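Local coordinates for protein esterase (PDB 3H2I) that hydrolyses ester bonds as a rice cell-wall-degrading virulence enzyme of the plant pathogen Xanthomonas oryzae pv. oryzae, at residues P2-L7 against T148-R153; A20-L25 against P37-C42; A203-P208 against S383-V388; Y209-T214 against R316-E321. The protein carries 1 engineered substitution. All coordinates share one frame; numbering follows the deposited sequence.

How the contacts relate
An alpha/beta-hydrolase sheet can serve as the reference for all four contacts. Contact 1 ties the segment leading into the outermost strand 7-16 to helix 141-162. Contact 2, nested along the chain inside the loop that contact 1 closes, lies in the connection from that strand to strand 43-54; their centres are 32 Å apart. Contact 3 follows in series, joining strand 198-205 to helix 376-396, and it encloses contact 4. Contacts 3 and 4 touch where strand 198-205 runs on toward helix 211-218. Contacts 2 and 4, with centres 38 Å apart, fall on opposite sides of the chain's centre. Thus contact 1 holds the N-terminal segment, contact 3 the C-terminal helix; the others lie in inter-strand connections.

Contact 1 (P2-L7 against T148-R153); sequences PARGTL and TIDAMR
R4 bends at chi3 (57°), which turns NE and NH2 back toward the carboxylate that D150, with CG beside its own backbone N (chi1 -68°), holds out from the helix toward the loop. R4 NE makes the main bond, 2.9 Å to the syn lone pair of D150 OD1, while the two planes stand 72° apart. A weaker bond runs from R4 NH2 to D150 OD2 at 3.2 Å. From the same helix R153 reaches back to the carboxylate: its NH1 is 3.0 Å from D150 OD2, again a weak bond, and this nitrogen lies over one face of the R4 group. T53 OG1 also hydrogen-bonds D150 OD1, giving the carboxylate partners besides R4, and E196 forms a salt bridge with R153 NE. Next to R4, G5 presses its backbone on the helix, its CA 3.6 Å from D150 O and 3.8 Å from R153 CB. G5 occupies the turn with positive phi, and the closing residue T6 gives A3 O bonds from both N and OG1. The arrangement is a type II beta turn pinned to a helix by a salt-bridge network, at the entrance to edge strand 7-16 of an alpha/beta-hydrolase sheet.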
loop_
_atom_site.group_PDB
_atom_site.type_symbol
_atom_site.label_atom_id
_atom_site.label_comp_id
_atom_site.label_asym_id
_atom_site.label_seq_id
_atom_site.Cartn_x
_atom_site.Cartn_y
_atom_site.Cartn_z
ATOM N N PRO A 2 6.916 -21.224 14.623
ATOM C CA PRO A 2 7.441 -21.130 13.242
ATOM C C PRO A 2 8.134 -19.784 13.087
ATOM O O PRO A 2 7.569 -18.756 13.445
ATOM C CB PRO A 2 6.252 -21.222 12.295
ATOM C CG PRO A 2 5.178 -21.844 13.185
ATOM C CD PRO A 2 5.445 -21.289 14.591
ATOM N N ALA A 3 9.352 -19.791 12.555
ATOM C CA ALA A 3 10.106 -18.556 12.367
ATOM C C ALA A 3 9.451 -17.606 11.358
ATOM O O ALA A 3 8.851 -18.042 10.378
ATOM C CB ALA A 3 11.525 -18.880 11.924
ATOM N N ARG A 4 9.561 -16.305 11.618
ATOM C CA ARG A 4 8.998 -15.290 10.732
ATOM C C ARG A 4 9.510 -15.512 9.317
ATOM O O ARG A 4 10.705 -15.703 9.110
ATOM C CB ARG A 4 9.406 -13.881 11.183
ATOM C CG ARG A 4 8.692 -13.348 12.421
ATOM C CD ARG A 4 9.106 -11.900 12.703
ATOM N NE ARG A 4 8.848 -11.026 11.556
ATOM C CZ ARG A 4 9.124 -9.724 11.516
ATOM N NH1 ARG A 4 9.672 -9.116 12.562
ATOM N NH2 ARG A 4 8.843 -9.023 10.423
ATOM N N GLY A 5 8.606 -15.491 8.345
ATOM C CA GLY A 5 9.017 -15.671 6.964
ATOM C C GLY A 5 9.018 -17.101 6.470
ATOM O O GLY A 5 9.289 -17.350 5.296
ATOM N N THR A 6 8.712 -18.042 7.358
ATOM C CA THR A 6 8.678 -19.451 6.988
ATOM C C THR A 6 7.605 -19.702 5.939
ATOM O O THR A 6 6.435 -19.376 6.137
ATOM C CB THR A 6 8.393 -20.354 8.212
ATOM O OG1 THR A 6 9.483 -20.261 9.141
ATOM C CG2 THR A 6 8.226 -21.798 7.776
ATOM N N LEU A 7 8.019 -20.277 4.818
ATOM C CA LEU A 7 7.110 -20.584 3.727
ATOM C C LEU A 7 6.215 -21.744 4.147
ATOM O O LEU A 7 6.705 -22.840 4.423
ATOM C CB LEU A 7 7.913 -20.970 2.486
ATOM C CG LEU A 7 7.141 -21.301 1.210
ATOM C CD1 LEU A 7 6.480 -20.044 0.644
ATOM C CD2 LEU A 7 8.106 -21.893 0.193
ATOM N N THR A 148 5.179 -7.381 4.911
ATOM C CA THR A 148 5.916 -7.205 3.667
ATOM C C THR A 148 7.293 -7.844 3.765
ATOM O O THR A 148 7.729 -8.535 2.835
ATOM C CB THR A 148 6.069 -5.713 3.314
ATOM O OG1 THR A 148 4.771 -5.129 3.162
ATOM C CG2 THR A 148 6.837 -5.540 2.014
ATOM N N ILE A 149 7.972 -7.615 4.889
ATOM C CA ILE A 149 9.299 -8.188 5.116
ATOM C C ILE A 149 9.209 -9.714 5.035
ATOM O O ILE A 149 9.937 -10.365 4.284
ATOM C CB ILE A 149 9.842 -7.865 6.533
ATOM C CG1 ILE A 149 9.945 -6.354 6.755
ATOM C CG2 ILE A 149 11.181 -8.562 6.732
ATOM C CD1 ILE A 149 10.951 -5.664 5.902
ATOM N N ASP A 150 8.312 -10.275 5.832
ATOM C CA ASP A 150 8.134 -11.714 5.881
ATOM C C ASP A 150 7.651 -12.305 4.558
ATOM O O ASP A 150 7.888 -13.483 4.283
ATOM C CB ASP A 150 7.188 -12.065 7.029
ATOM C CG ASP A 150 7.803 -11.779 8.393
ATOM O OD1 ASP A 150 7.069 -11.774 9.407
ATOM O OD2 ASP A 150 9.033 -11.569 8.458
ATOM N N ALA A 151 6.990 -11.496 3.732
ATOM C CA ALA A 151 6.523 -11.980 2.432
ATOM C C ALA A 151 7.737 -12.201 1.534
ATOM O O ALA A 151 7.827 -13.194 0.814
ATOM C CB ALA A 151 5.566 -10.968 1.782
ATOM N N MET A 152 8.668 -11.256 1.580
ATOM C CA MET A 152 9.878 -11.341 0.783
ATOM C C MET A 152 10.737 -12.496 1.277
ATOM O O MET A 152 11.397 -13.174 0.487
ATOM C CB MET A 152 10.644 -10.025 0.868
ATOM C CG MET A 152 9.874 -8.853 0.264
ATOM S SD MET A 152 10.848 -7.343 0.197
ATOM C CE MET A 152 11.549 -7.496 -1.409
ATOM N N ARG A 153 10.728 -12.721 2.587
ATOM C CA ARG A 153 11.494 -13.824 3.151
ATOM C C ARG A 153 10.975 -15.142 2.588
ATOM O O ARG A 153 11.747 -15.967 2.100
ATOM C CB ARG A 153 11.389 -13.826 4.681
ATOM C CG ARG A 153 12.323 -12.828 5.328
ATOM C CD ARG A 153 12.131 -12.717 6.829
ATOM N NE ARG A 153 13.099 -11.785 7.405
ATOM C CZ ARG A 153 12.973 -11.214 8.599
ATOM N NH1 ARG A 153 11.918 -11.471 9.353
ATOM N NH2 ARG A 153 13.907 -10.378 9.040
HETATM O O HOH W 1 11.570 -18.572 4.428
#

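Contact 2 (A20-L25 against P37-C42); sequences AISAML and PEQAKC
S22 and A40 make the one hydrogen bond between helix 18-26 and the loop that returns past it: A40 N donates to S22 OG over 2.7 Å, with a somewhat bent N-H...O angle of 140°. S22 keeps OG beside its own backbone N (chi1 -76°), which also lets this oxygen make a weak bond to R18 O one turn earlier. Van der Waals contacts flank S22, the one between I21 and A40 being apolar. I21 sets its CG2 branch against A40 CB at 3.4 Å, tighter than usual for two carbons, and extends CD1 to 3.7 Å from C42 O. L25 approaches the backbone instead, resting CD1 3.1 Å and CB 3.3 Å from E38 O. Further out, several partners hold the loop in place. E38 spreads its carboxylate between R389 and R112, Q39 O takes a bond from Q116, and the backbone of K41 and C42 pairs with S115. The helical side is backed by helix 108-114, where I21 meets V110 and L25 meets T111 and R112. C42, seen disulfide-bonded to C75, then leads into strand 43-54. What results is a helix-and-loop connection between two antiparallel neighbours of the main sheet, strands 7-16 and 43-54, with the return loop laid along the helix.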
loop_
_atom_site.group_PDB
_atom_site.type_symbol
_atom_site.label_atom_id
_atom_site.label_comp_id
_atom_site.label_asym_id
_atom_site.label_seq_id
_atom_site.Cartn_x
_atom_site.Cartn_y
_atom_site.Cartn_z
ATOM N N ALA A 20 2.057 -12.239 -25.231
ATOM C CA ALA A 20 0.736 -12.035 -24.657
ATOM C C ALA A 20 0.722 -10.698 -23.925
ATOM O O ALA A 20 -0.191 -9.891 -24.100
ATOM C CB ALA A 20 0.400 -13.170 -23.692
ATOM N N ILE A 21 1.753 -10.467 -23.116
ATOM C CA ILE A 21 1.862 -9.236 -22.353
ATOM C C ILE A 21 1.964 -8.041 -23.295
ATOM O O ILE A 21 1.285 -7.036 -23.094
ATOM C CB ILE A 21 3.086 -9.285 -21.397
ATOM C CG1 ILE A 21 2.875 -10.390 -20.353
ATOM C CG2 ILE A 21 3.282 -7.945 -20.709
ATOM C CD1 ILE A 21 4.012 -10.545 -19.354
ATOM N N SER A 22 2.800 -8.144 -24.327
ATOM C CA SER A 22 2.929 -7.045 -25.281
ATOM C C SER A 22 1.585 -6.789 -25.955
ATOM O O SER A 22 1.253 -5.651 -26.281
ATOM C CB SER A 22 3.984 -7.358 -26.344
ATOM O OG SER A 22 5.292 -7.211 -25.828
ATOM N N ALA A 23 0.816 -7.852 -26.166
ATOM C CA ALA A 23 -0.497 -7.721 -26.778
ATOM C C ALA A 23 -1.356 -6.874 -25.843
ATOM O O ALA A 23 -2.068 -5.966 -26.280
ATOM C CB ALA A 23 -1.126 -9.093 -26.969
ATOM N N MET A 24 -1.284 -7.185 -24.551
ATOM C CA MET A 24 -2.032 -6.451 -23.537
ATOM C C MET A 24 -1.671 -4.969 -23.584
ATOM O O MET A 24 -2.543 -4.104 -23.583
ATOM C CB MET A 24 -1.716 -7.004 -22.146
ATOM C CG MET A 24 -2.251 -8.403 -21.888
ATOM S SD MET A 24 -1.833 -8.983 -20.231
ATOM C CE MET A 24 -1.419 -10.711 -20.544
ATOM N N LEU A 25 -0.375 -4.686 -23.627
ATOM C CA LEU A 25 0.096 -3.314 -23.669
ATOM C C LEU A 25 -0.447 -2.582 -24.889
ATOM O O LEU A 25 -0.669 -1.370 -24.846
ATOM C CB LEU A 25 1.624 -3.291 -23.668
ATOM C CG LEU A 25 2.242 -3.788 -22.359
ATOM C CD1 LEU A 25 3.755 -3.861 -22.485
ATOM C CD2 LEU A 25 1.838 -2.849 -21.228
ATOM N N PRO A 37 4.246 2.760 -27.440
ATOM C CA PRO A 37 3.726 1.390 -27.370
ATOM C C PRO A 37 4.757 0.429 -26.777
ATOM O O PRO A 37 5.528 -0.203 -27.497
ATOM C CB PRO A 37 3.399 1.074 -28.827
ATOM C CG PRO A 37 3.001 2.410 -29.368
ATOM C CD PRO A 37 4.056 3.324 -28.787
ATOM N N GLU A 38 4.753 0.325 -25.454
ATOM C CA GLU A 38 5.687 -0.523 -24.720
ATOM C C GLU A 38 5.554 -2.014 -25.038
ATOM O O GLU A 38 4.453 -2.529 -25.222
ATOM C CB GLU A 38 5.481 -0.298 -23.223
ATOM C CG GLU A 38 6.720 -0.486 -22.383
ATOM C CD GLU A 38 6.476 -0.149 -20.924
ATOM O OE1 GLU A 38 5.944 -1.012 -20.190
ATOM O OE2 GLU A 38 6.809 0.986 -20.521
ATOM N N GLN A 39 6.688 -2.704 -25.096
ATOM C CA GLN A 39 6.695 -4.138 -25.370
ATOM C C GLN A 39 7.313 -4.908 -24.207
ATOM O O GLN A 39 8.338 -4.507 -23.659
ATOM C CB GLN A 39 7.487 -4.442 -26.647
ATOM C CG GLN A 39 6.906 -3.837 -27.919
ATOM C CD GLN A 39 7.642 -4.308 -29.165
ATOM O OE1 GLN A 39 7.662 -5.504 -29.477
ATOM N NE2 GLN A 39 8.255 -3.366 -29.883
ATOM N N ALA A 40 6.684 -6.016 -23.833
ATOM C CA ALA A 40 7.189 -6.840 -22.745
ATOM C C ALA A 40 8.553 -7.378 -23.146
ATOM O O ALA A 40 8.845 -7.539 -24.329
ATOM C CB ALA A 40 6.235 -7.994 -22.473
ATOM N N LYS A 41 9.388 -7.646 -22.155
ATOM C CA LYS A 41 10.717 -8.182 -22.402
ATOM C C LYS A 41 10.772 -9.579 -21.796
ATOM O O LYS A 41 11.542 -10.438 -22.231
ATOM C CB LYS A 41 11.771 -7.295 -21.731
ATOM C CG LYS A 41 13.201 -7.777 -21.915
ATOM C CD LYS A 41 14.215 -6.929 -21.140
ATOM C CE LYS A 41 14.334 -7.360 -19.681
ATOM N NZ LYS A 41 15.470 -6.683 -18.976
ATOM N N CYS A 42 9.910 -9.810 -20.813
ATOM C CA CYS A 42 9.896 -11.073 -20.100
ATOM C C CYS A 42 8.580 -11.826 -20.089
ATOM O O CYS A 42 7.506 -11.231 -20.190
ATOM C CB CYS A 42 10.305 -10.813 -18.646
ATOM S SG CYS A 42 11.901 -9.961 -18.473
#

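Contact 3 (A203-P208 against S383-V388); sequences APISGP and SCIVVV
I205 meets C384 and I385 of helix 376-396 through successive atoms of one side chain. CB itself stands back, and the first real contacts come at the branch. With CG1 beside the backbone N (chi1 -59°), the other arm, CG2, drops onto C384 CB at 3.4 Å and lies 3.9 Å from C384 SG. I205 CG1 lies 3.9 Å from C384 CB. The chain then runs straight on (chi2 177°), placing I205 CD1 3.7 Å from C384 CB and within 3.3 Å of I385 CD1, where the two isoleucines meet tip to tip while their side chains cross at about a right angle. The shortest contacts of CG2 and of CD1 are closer than usual for carbon pairs, a sign of dense interior packing. This is a strand-to-helix layer of the alpha/beta-hydrolase fold: strand 198-205 and the helix run nearly antiparallel, at 164°, with segment axes 9.3 Å apart at closest approach. A disulfide from C384 to C331 adds a covalent tie to the adjacent strand 328-332. The backbone of I205 bonds to G174 and S176, the latter probably the nucleophile on the elbow of a serine hydrolase; the side chain lies near that site without touching it. Two residues back, A203 sets its lone methyl over V388, its CB 3.5 Å from V388 CB, with the two valine methyls a little farther away. S206, just beyond the strand, turns its hydroxyl to T380, which precedes C384 on the same helix.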
loop_
_atom_site.group_PDB
_atom_site.type_symbol
_atom_site.label_atom_id
_atom_site.label_comp_id
_atom_site.label_asym_id
_atom_site.label_seq_id
_atom_site.Cartn_x
_atom_site.Cartn_y
_atom_site.Cartn_z
ATOM N N ALA A 203 10.287 3.554 -3.986
ATOM C CA ALA A 203 9.404 4.431 -4.739
ATOM C C ALA A 203 7.950 4.434 -4.266
ATOM O O ALA A 203 7.054 3.929 -4.950
ATOM C CB ALA A 203 9.474 4.079 -6.233
ATOM N N PRO A 204 7.694 4.999 -3.081
ATOM C CA PRO A 204 6.325 5.055 -2.554
ATOM C C PRO A 204 5.418 5.866 -3.490
ATOM O O PRO A 204 5.773 6.975 -3.907
ATOM C CB PRO A 204 6.508 5.742 -1.206
ATOM C CG PRO A 204 7.879 5.278 -0.785
ATOM C CD PRO A 204 8.672 5.414 -2.062
ATOM N N ILE A 205 4.256 5.320 -3.823
ATOM C CA ILE A 205 3.330 6.017 -4.708
ATOM C C ILE A 205 2.055 6.489 -4.020
ATOM O O ILE A 205 1.312 5.693 -3.450
ATOM C CB ILE A 205 2.916 5.125 -5.902
ATOM C CG1 ILE A 205 4.160 4.713 -6.691
ATOM C CG2 ILE A 205 1.912 5.864 -6.791
ATOM C CD1 ILE A 205 3.873 3.775 -7.847
ATOM N N SER A 206 1.818 7.797 -4.076
ATOM C CA SER A 206 0.614 8.415 -3.518
ATOM C C SER A 206 0.200 7.947 -2.122
ATOM O O SER A 206 -0.979 7.695 -1.870
ATOM C CB SER A 206 -0.546 8.195 -4.495
ATOM O OG SER A 206 -0.148 8.463 -5.835
ATOM N N GLY A 207 1.162 7.850 -1.211
ATOM C CA GLY A 207 0.850 7.405 0.135
ATOM C C GLY A 207 0.715 8.531 1.147
ATOM O O GLY A 207 1.259 9.614 0.954
ATOM N N PRO A 208 -0.026 8.304 2.238
ATOM C CA PRO A 208 -0.192 9.343 3.258
ATOM C C PRO A 208 0.911 9.272 4.315
ATOM O O PRO A 208 0.645 8.934 5.470
ATOM C CB PRO A 208 -1.568 9.032 3.838
ATOM C CG PRO A 208 -1.588 7.533 3.812
ATOM C CD PRO A 208 -0.993 7.208 2.440
ATOM N N SER A 383 0.418 5.170 -13.782
ATOM C CA SER A 383 1.175 6.321 -14.245
ATOM C C SER A 383 2.483 6.442 -13.468
ATOM O O SER A 383 3.550 6.597 -14.055
ATOM C CB SER A 383 0.348 7.595 -14.077
ATOM O OG SER A 383 1.068 8.711 -14.553
ATOM N N CYS A 384 2.397 6.360 -12.144
ATOM C CA CYS A 384 3.575 6.469 -11.300
ATOM C C CYS A 384 4.473 5.235 -11.356
ATOM O O CYS A 384 5.676 5.329 -11.109
ATOM C CB CYS A 384 3.168 6.743 -9.852
ATOM S SG CYS A 384 2.954 8.505 -9.429
ATOM N N ILE A 385 3.890 4.080 -11.670
ATOM C CA ILE A 385 4.673 2.847 -11.771
ATOM C C ILE A 385 5.699 3.010 -12.882
ATOM O O ILE A 385 6.878 2.703 -12.709
ATOM C CB ILE A 385 3.789 1.627 -12.122
ATOM C CG1 ILE A 385 2.884 1.271 -10.939
ATOM C CG2 ILE A 385 4.667 0.440 -12.507
ATOM C CD1 ILE A 385 3.634 0.991 -9.685
ATOM N N VAL A 386 5.227 3.496 -14.026
ATOM C CA VAL A 386 6.076 3.712 -15.188
ATOM C C VAL A 386 7.158 4.743 -14.882
ATOM O O VAL A 386 8.333 4.524 -15.173
ATOM C CB VAL A 386 5.232 4.194 -16.399
ATOM C CG1 VAL A 386 6.143 4.612 -17.555
ATOM C CG2 VAL A 386 4.300 3.077 -16.849
ATOM N N VAL A 387 6.754 5.859 -14.281
ATOM C CA VAL A 387 7.682 6.934 -13.950
ATOM C C VAL A 387 8.776 6.557 -12.965
ATOM O O VAL A 387 9.954 6.799 -13.240
ATOM C CB VAL A 387 6.931 8.173 -13.408
ATOM C CG1 VAL A 387 7.905 9.118 -12.716
ATOM C CG2 VAL A 387 6.234 8.892 -14.567
ATOM N N VAL A 388 8.400 5.982 -11.820
ATOM C CA VAL A 388 9.391 5.594 -10.823
ATOM C C VAL A 388 10.233 4.459 -11.383
ATOM O O VAL A 388 11.420 4.346 -11.080
ATOM C CB VAL A 388 8.735 5.155 -9.487
ATOM C CG1 VAL A 388 7.837 6.275 -8.960
ATOM C CG2 VAL A 388 7.945 3.878 -9.679
#

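Contact 4 (Y209-T214 against R316-E321); sequences YALEQT and RNNLLE
The first turn of helix 211-218, with A210 at the N-cap position, is met by the loop 316-321, whose N318 supplies a side-chain acceptor to the helix start. E212 N donates to N318 OD1 over 2.7 Å in a nearly straight bond (172°), in the plane of the amide and on a lone pair. A water accepts from Q213 N at 2.8 Å and donates more weakly to the same OD1, which thus serves two amides of the helix, one directly and one by relay. The positive end of the helix dipole would probably polarise the side-chain amide of N318. N318 ND2 offers a weak bond to E212 OE1 at 3.5 Å, the amide and carboxylate planes being 25° apart; E212 OE2 forms a salt bridge with R311. Ahead of the helix, A210 centres an inverse gamma turn, closed weakly by L211 N on Y209 O. That carbonyl takes a firmer bond from L319 N, 2.9 Å long and in the carbonyl plane. L320 packs beside the turn, with CD1 at 4.1 Å from A210 CB and CD2 at 3.8 Å from Y209 O. L211, with CG anti to its backbone N (chi1 -176°), runs alongside N317 and puts CD2 3.8 Å from N317 CB. Around the junction, Y209 and L319 pack on M183 of helix 177-192, L320 on A347 of helix 342-352, and N317 on M242 of helix 231-246.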
loop_
_atom_site.group_PDB
_atom_site.type_symbol
_atom_site.label_atom_id
_atom_site.label_comp_id
_atom_site.label_asym_id
_atom_site.label_seq_id
_atom_site.Cartn_x
_atom_site.Cartn_y
_atom_site.Cartn_z
ATOM N N TYR A 209 2.139 9.589 3.917
ATOM C CA TYR A 209 3.289 9.556 4.830
ATOM C C TYR A 209 3.024 10.462 6.028
ATOM O O TYR A 209 3.406 10.148 7.151
ATOM C CB TYR A 209 4.556 10.006 4.092
ATOM C CG TYR A 209 4.595 9.514 2.661
ATOM C CD1 TYR A 209 4.489 8.150 2.371
ATOM C CD2 TYR A 209 4.629 10.418 1.591
ATOM C CE1 TYR A 209 4.399 7.699 1.056
ATOM C CE2 TYR A 209 4.542 9.976 0.275
ATOM C CZ TYR A 209 4.420 8.614 0.016
ATOM O OH TYR A 209 4.263 8.172 -1.274
ATOM N N ALA A 210 2.379 11.595 5.774
ATOM C CA ALA A 210 2.022 12.534 6.832
ATOM C C ALA A 210 0.571 12.156 7.100
ATOM O O ALA A 210 -0.364 12.879 6.754
ATOM C CB ALA A 210 2.135 13.978 6.331
ATOM N N LEU A 211 0.409 10.981 7.697
ATOM C CA LEU A 211 -0.892 10.407 8.001
ATOM C C LEU A 211 -1.800 11.281 8.865
ATOM O O LEU A 211 -2.942 11.534 8.510
ATOM C CB LEU A 211 -0.686 9.035 8.654
ATOM C CG LEU A 211 -1.946 8.239 8.970
ATOM C CD1 LEU A 211 -2.824 8.139 7.729
ATOM C CD2 LEU A 211 -1.555 6.865 9.492
ATOM N N GLU A 212 -1.298 11.728 10.007
ATOM C CA GLU A 212 -2.089 12.584 10.882
ATOM C C GLU A 212 -2.457 13.866 10.125
ATOM O O GLU A 212 -3.607 14.307 10.164
ATOM C CB GLU A 212 -1.294 12.909 12.156
ATOM C CG GLU A 212 -1.899 13.992 13.031
ATOM C CD GLU A 212 -1.076 14.261 14.279
ATOM O OE1 GLU A 212 0.162 14.126 14.225
ATOM O OE2 GLU A 212 -1.665 14.621 15.317
ATOM N N GLN A 213 -1.485 14.439 9.418
ATOM C CA GLN A 213 -1.716 15.662 8.652
ATOM C C GLN A 213 -2.784 15.476 7.582
ATOM O O GLN A 213 -3.634 16.350 7.382
ATOM C CB GLN A 213 -0.429 16.144 7.972
ATOM C CG GLN A 213 -0.654 17.417 7.151
ATOM C CD GLN A 213 0.587 17.881 6.424
ATOM O OE1 GLN A 213 0.951 17.336 5.381
ATOM N NE2 GLN A 213 1.254 18.888 6.980
ATOM N N THR A 214 -2.733 14.349 6.880
ATOM C CA THR A 214 -3.724 14.081 5.839
ATOM C C THR A 214 -5.154 14.139 6.389
ATOM O O THR A 214 -6.019 14.794 5.808
ATOM C CB THR A 214 -3.498 12.701 5.189
ATOM O OG1 THR A 214 -2.234 12.696 4.520
ATOM C CG2 THR A 214 -4.597 12.398 4.178
ATOM N N ARG A 316 1.180 7.891 15.693
ATOM C CA ARG A 316 2.134 6.791 15.861
ATOM C C ARG A 316 2.450 6.135 14.525
ATOM O O ARG A 316 3.430 5.401 14.396
ATOM C CB ARG A 316 1.596 5.727 16.826
ATOM C CG ARG A 316 1.215 6.265 18.190
ATOM C CD ARG A 316 0.977 5.148 19.192
ATOM N NE ARG A 316 -0.123 5.473 20.091
ATOM C CZ ARG A 316 -0.509 4.716 21.113
ATOM N NH1 ARG A 316 0.125 3.580 21.384
ATOM N NH2 ARG A 316 -1.554 5.082 21.845
ATOM N N ASN A 317 1.629 6.402 13.522
ATOM C CA ASN A 317 1.874 5.797 12.232
ATOM C C ASN A 317 2.275 6.775 11.137
ATOM O O ASN A 317 2.126 6.487 9.947
ATOM C CB ASN A 317 0.667 4.940 11.835
ATOM C CG ASN A 317 0.530 3.703 12.720
ATOM O OD1 ASN A 317 1.299 2.743 12.597
ATOM N ND2 ASN A 317 -0.431 3.737 13.641
ATOM N N ASN A 318 2.784 7.937 11.542
ATOM C CA ASN A 318 3.280 8.905 10.572
ATOM C C ASN A 318 4.648 8.332 10.201
ATOM O O ASN A 318 5.244 7.574 10.977
ATOM C CB ASN A 318 3.474 10.302 11.190
ATOM C CG ASN A 318 2.172 11.079 11.344
ATOM O OD1 ASN A 318 1.269 10.987 10.509
ATOM N ND2 ASN A 318 2.082 11.870 12.407
ATOM N N LEU A 319 5.145 8.679 9.023
ATOM C CA LEU A 319 6.446 8.196 8.573
ATOM C C LEU A 319 7.321 9.416 8.291
ATOM O O LEU A 319 7.905 9.557 7.208
ATOM C CB LEU A 319 6.270 7.348 7.307
ATOM C CG LEU A 319 5.425 6.079 7.486
ATOM C CD1 LEU A 319 5.210 5.400 6.130
ATOM C CD2 LEU A 319 6.132 5.129 8.464
ATOM N N LEU A 320 7.431 10.283 9.294
ATOM C CA LEU A 320 8.178 11.530 9.145
ATOM C C LEU A 320 9.491 11.702 9.896
ATOM O O LEU A 320 10.429 12.275 9.357
ATOM C CB LEU A 320 7.262 12.703 9.501
ATOM C CG LEU A 320 5.910 12.689 8.787
ATOM C CD1 LEU A 320 5.047 13.849 9.271
ATOM C CD2 LEU A 320 6.137 12.759 7.288
ATOM N N GLU A 321 9.561 11.217 11.132
ATOM C CA GLU A 321 10.766 11.385 11.942
ATOM C C GLU A 321 11.896 10.385 11.737
ATOM O O GLU A 321 12.141 9.537 12.594
ATOM C CB GLU A 321 10.398 11.401 13.423
ATOM C CG GLU A 321 9.229 12.290 13.740
ATOM C CD GLU A 321 9.056 12.507 15.224
ATOM O OE1 GLU A 321 9.263 11.545 16.000
ATOM O OE2 GLU A 321 8.703 13.639 15.614
HETATM O O HOH W 2 1.183 13.746 9.679
#